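Local structure of ATP-dependent CLP protease, putative (Plasmodium falciparum, 2F6I) at residues I73-P78 against S112-S117. The protein is the catalytic domain of a ClpP-type serine protease that probably hydrolyses proteins to small peptides in the presence of ATP and magnesium. Numbering follows the deposited sequence.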
ATOM      1  N   ILE C  73      25.986 -22.824  25.665  1.00 45.85           N
ATOM      2  CA  ILE C  73      24.964 -22.127  24.895  1.00 45.32           C
ATOM      3  C   ILE C  73      24.078 -21.224  25.752  1.00 46.25           C
ATOM      4  O   ILE C  73      23.349 -21.703  26.625  1.00 44.85           O
ATOM      5  CB  ILE C  73      24.051 -23.128  24.148  1.00 45.42           C
ATOM      6  CG1 ILE C  73      24.881 -23.948  23.159  1.00 46.41           C
ATOM      7  CG2 ILE C  73      22.940 -22.385  23.415  1.00 44.82           C
ATOM      8  CD1 ILE C  73      24.067 -24.911  22.322  1.00 45.77           C
ATOM      9  N   TYR C  74      24.149 -19.918  25.507  1.00 46.18           N
ATOM     10  CA  TYR C  74      23.313 -18.969  26.234  1.00 45.14           C
ATOM     11  C   TYR C  74      21.969 -18.984  25.513  1.00 45.10           C
ATOM     12  O   TYR C  74      21.926 -18.919  24.285  1.00 44.64           O
ATOM     13  CB  TYR C  74      23.906 -17.559  26.190  1.00 44.85           C
ATOM     14  CG  TYR C  74      25.170 -17.381  27.004  1.00 46.57           C
ATOM     15  CD1 TYR C  74      26.406 -17.221  26.379  1.00 47.39           C
ATOM     16  CD2 TYR C  74      25.128 -17.359  28.398  1.00 47.65           C
ATOM     17  CE1 TYR C  74      27.572 -17.040  27.121  1.00 48.30           C
ATOM     18  CE2 TYR C  74      26.291 -17.179  29.153  1.00 48.96           C
ATOM     19  CZ  TYR C  74      27.508 -17.020  28.505  1.00 49.66           C
ATOM     20  OH  TYR C  74      28.661 -16.835  29.236  1.00 51.88           O
ATOM     21  N   ILE C  75      20.879 -19.076  26.267  1.00 43.87           N
ATOM     22  CA  ILE C  75      19.560 -19.120  25.657  1.00 42.82           C
ATOM     23  C   ILE C  75      18.623 -18.017  26.132  1.00 43.25           C
ATOM     24  O   ILE C  75      18.395 -17.846  27.331  1.00 44.03           O
ATOM     25  CB  ILE C  75      18.879 -20.481  25.909  1.00 42.71           C
ATOM     26  CG1 ILE C  75      19.800 -21.616  25.457  1.00 43.43           C
ATOM     27  CG2 ILE C  75      17.558 -20.551  25.154  1.00 41.91           C
ATOM     28  CD1 ILE C  75      19.269 -23.005  25.783  1.00 42.10           C
ATOM     29  N   ASN C  76      18.080 -17.286  25.163  1.00 42.79           N
ATOM     30  CA  ASN C  76      17.142 -16.189  25.381  1.00 42.20           C
ATOM     31  C   ASN C  76      16.302 -16.205  24.112  1.00 42.30           C
ATOM     32  O   ASN C  76      16.554 -15.443  23.183  1.00 42.49           O
ATOM     33  CB  ASN C  76      17.897 -14.859  25.497  1.00 42.55           C
ATOM     34  CG  ASN C  76      16.977 -13.677  25.767  1.00 44.19           C
ATOM     35  OD1 ASN C  76      15.755 -13.822  25.837  1.00 43.14           O
ATOM     36  ND2 ASN C  76      17.566 -12.498  25.919  1.00 44.84           N
ATOM     37  N   SER C  77      15.312 -17.092  24.073  1.00 42.71           N
ATOM     38  CA  SER C  77      14.473 -17.247  22.891  1.00 42.05           C
ATOM     39  C   SER C  77      13.027 -17.606  23.210  1.00 42.40           C
ATOM     40  O   SER C  77      12.758 -18.383  24.122  1.00 44.39           O
ATOM     41  CB  SER C  77      15.076 -18.329  21.989  1.00 42.21           C
ATOM     42  OG  SER C  77      14.172 -18.738  20.979  1.00 45.17           O
ATOM     43  N   PRO C  78      12.076 -17.041  22.453  1.00 42.03           N
ATOM     44  CA  PRO C  78      10.649 -17.304  22.654  1.00 41.99           C
ATOM     45  C   PRO C  78      10.247 -18.590  21.944  1.00 42.48           C
ATOM     46  O   PRO C  78       9.068 -18.933  21.874  1.00 44.06           O
ATOM     47  CB  PRO C  78       9.992 -16.083  22.028  1.00 41.57           C
ATOM     48  CG  PRO C  78      10.876 -15.844  20.840  1.00 42.94           C
ATOM     49  CD  PRO C  78      12.272 -15.997  21.429  1.00 42.36           C
ATOM     50  N   SER C 112      12.868 -23.738  25.826  1.00 45.22           N
ATOM     51  CA  SER C 112      12.865 -24.262  27.185  1.00 45.65           C
ATOM     52  C   SER C 112      13.314 -25.717  27.186  1.00 45.58           C
ATOM     53  O   SER C 112      14.061 -26.143  28.066  1.00 44.95           O
ATOM     54  CB  SER C 112      11.462 -24.160  27.789  1.00 46.62           C
ATOM     55  OG  SER C 112      11.099 -22.808  28.015  1.00 48.27           O
ATOM     56  N   VAL C 113      12.859 -26.476  26.193  1.00 45.14           N
ATOM     57  CA  VAL C 113      13.229 -27.882  26.086  1.00 46.47           C
ATOM     58  C   VAL C 113      14.726 -28.021  25.828  1.00 47.81           C
ATOM     59  O   VAL C 113      15.391 -28.871  26.424  1.00 49.56           O
ATOM     60  CB  VAL C 113      12.463 -28.580  24.949  1.00 45.70           C
ATOM     61  CG1 VAL C 113      12.892 -30.033  24.856  1.00 44.62           C
ATOM     62  CG2 VAL C 113      10.963 -28.483  25.196  1.00 45.80           C
ATOM     63  N   ILE C 114      15.252 -27.188  24.934  1.00 47.47           N
ATOM     64  CA  ILE C 114      16.676 -27.220  24.621  1.00 46.55           C
ATOM     65  C   ILE C 114      17.453 -26.885  25.889  1.00 46.56           C
ATOM     66  O   ILE C 114      18.478 -27.500  26.185  1.00 46.81           O
ATOM     67  CB  ILE C 114      17.032 -26.201  23.518  1.00 46.57           C
ATOM     68  CG1 ILE C 114      16.380 -26.621  22.198  1.00 46.23           C
ATOM     69  CG2 ILE C 114      18.543 -26.104  23.360  1.00 43.97           C
ATOM     70  CD1 ILE C 114      16.571 -25.623  21.071  1.00 46.74           C
ATOM     71  N   LEU C 115      16.956 -25.904  26.633  1.00 45.83           N
ATOM     72  CA  LEU C 115      17.586 -25.498  27.882  1.00 45.11           C
ATOM     73  C   LEU C 115      17.644 -26.705  28.817  1.00 46.84           C
ATOM     74  O   LEU C 115      18.678 -26.988  29.420  1.00 46.15           O
ATOM     75  CB  LEU C 115      16.768 -24.378  28.535  1.00 42.65           C
ATOM     76  CG  LEU C 115      17.103 -23.965  29.972  1.00 40.77           C
ATOM     77  CD1 LEU C 115      18.516 -23.401  30.054  1.00 37.22           C
ATOM     78  CD2 LEU C 115      16.086 -22.934  30.440  1.00 38.59           C
ATOM     79  N   ALA C 116      16.526 -27.420  28.910  1.00 47.89           N
ATOM     80  CA  ALA C 116      16.412 -28.586  29.780  1.00 49.85           C
ATOM     81  C   ALA C 116      17.203 -29.813  29.324  1.00 51.86           C
ATOM     82  O   ALA C 116      17.453 -30.721  30.119  1.00 51.64           O
ATOM     83  CB  ALA C 116      14.944 -28.953  29.951  1.00 47.64           C
ATOM     84  N   SER C 117      17.600 -29.846  28.057  1.00 52.89           N
ATOM     85  CA  SER C 117      18.350 -30.989  27.550  1.00 55.30           C
ATOM     86  C   SER C 117      19.853 -30.868  27.774  1.00 55.59           C
ATOM     87  O   SER C 117      20.619 -31.724  27.338  1.00 57.06           O
ATOM     88  CB  SER C 117      18.073 -31.187  26.061  1.00 55.37           C
ATOM     89  OG  SER C 117      18.460 -30.046  25.319  1.00 59.38           O
TER
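The carbonyl oxygen of Ile-114, a residue whose side chain touches Ile-75 of the neighbouring strand, is gripped twice by Ser-117: Ser-117 OG donates to Ile-114 O at 2.7 Å, and Ser-117 N lies 3.1 Å from the same oxygen. Both donors come from the same face of the carbonyl plane, the hydroxyl tilted 28° from it. Serine suits this position just past helix 109-116, because its short side chain can fold back onto the last turn. In the alpha/beta ClpP fold this helix packs on the central parallel sheet, and in S14 peptidases its counterpart carries the nucleophilic serine at its N-terminal end. Strand 71-77 is hydrogen-bonded to strands 41-44 and 99-104; between residues 73-78 and 112-117 the contact rests almost entirely on Ile-75. The branch ending in CD1 is extended (chi2 175°), which carries that methyl out from the strand to lie against the helix backbone, with Ile-75 CD1 3.7 Å from Leu-115 CA. The same CD1 also touches Leu-115 CB and, at 4.0 Å, Ile-114 CG2, so one methyl bears on two successive helix residues. Isoleucine fits here because it combines beta-branching, which favours a strand, with a long apolar arm. Phe-92 packs on both Ile-73 and Ile-114, joining helix 82-94 to this buried apolar core. In Leu-115, chi1 169° turns CG away from Ile-75 CD1; the Leu-115 side chain packs on Ser-103, and Leu-115 O accepts a hydrogen bond from Thr-101 OG1.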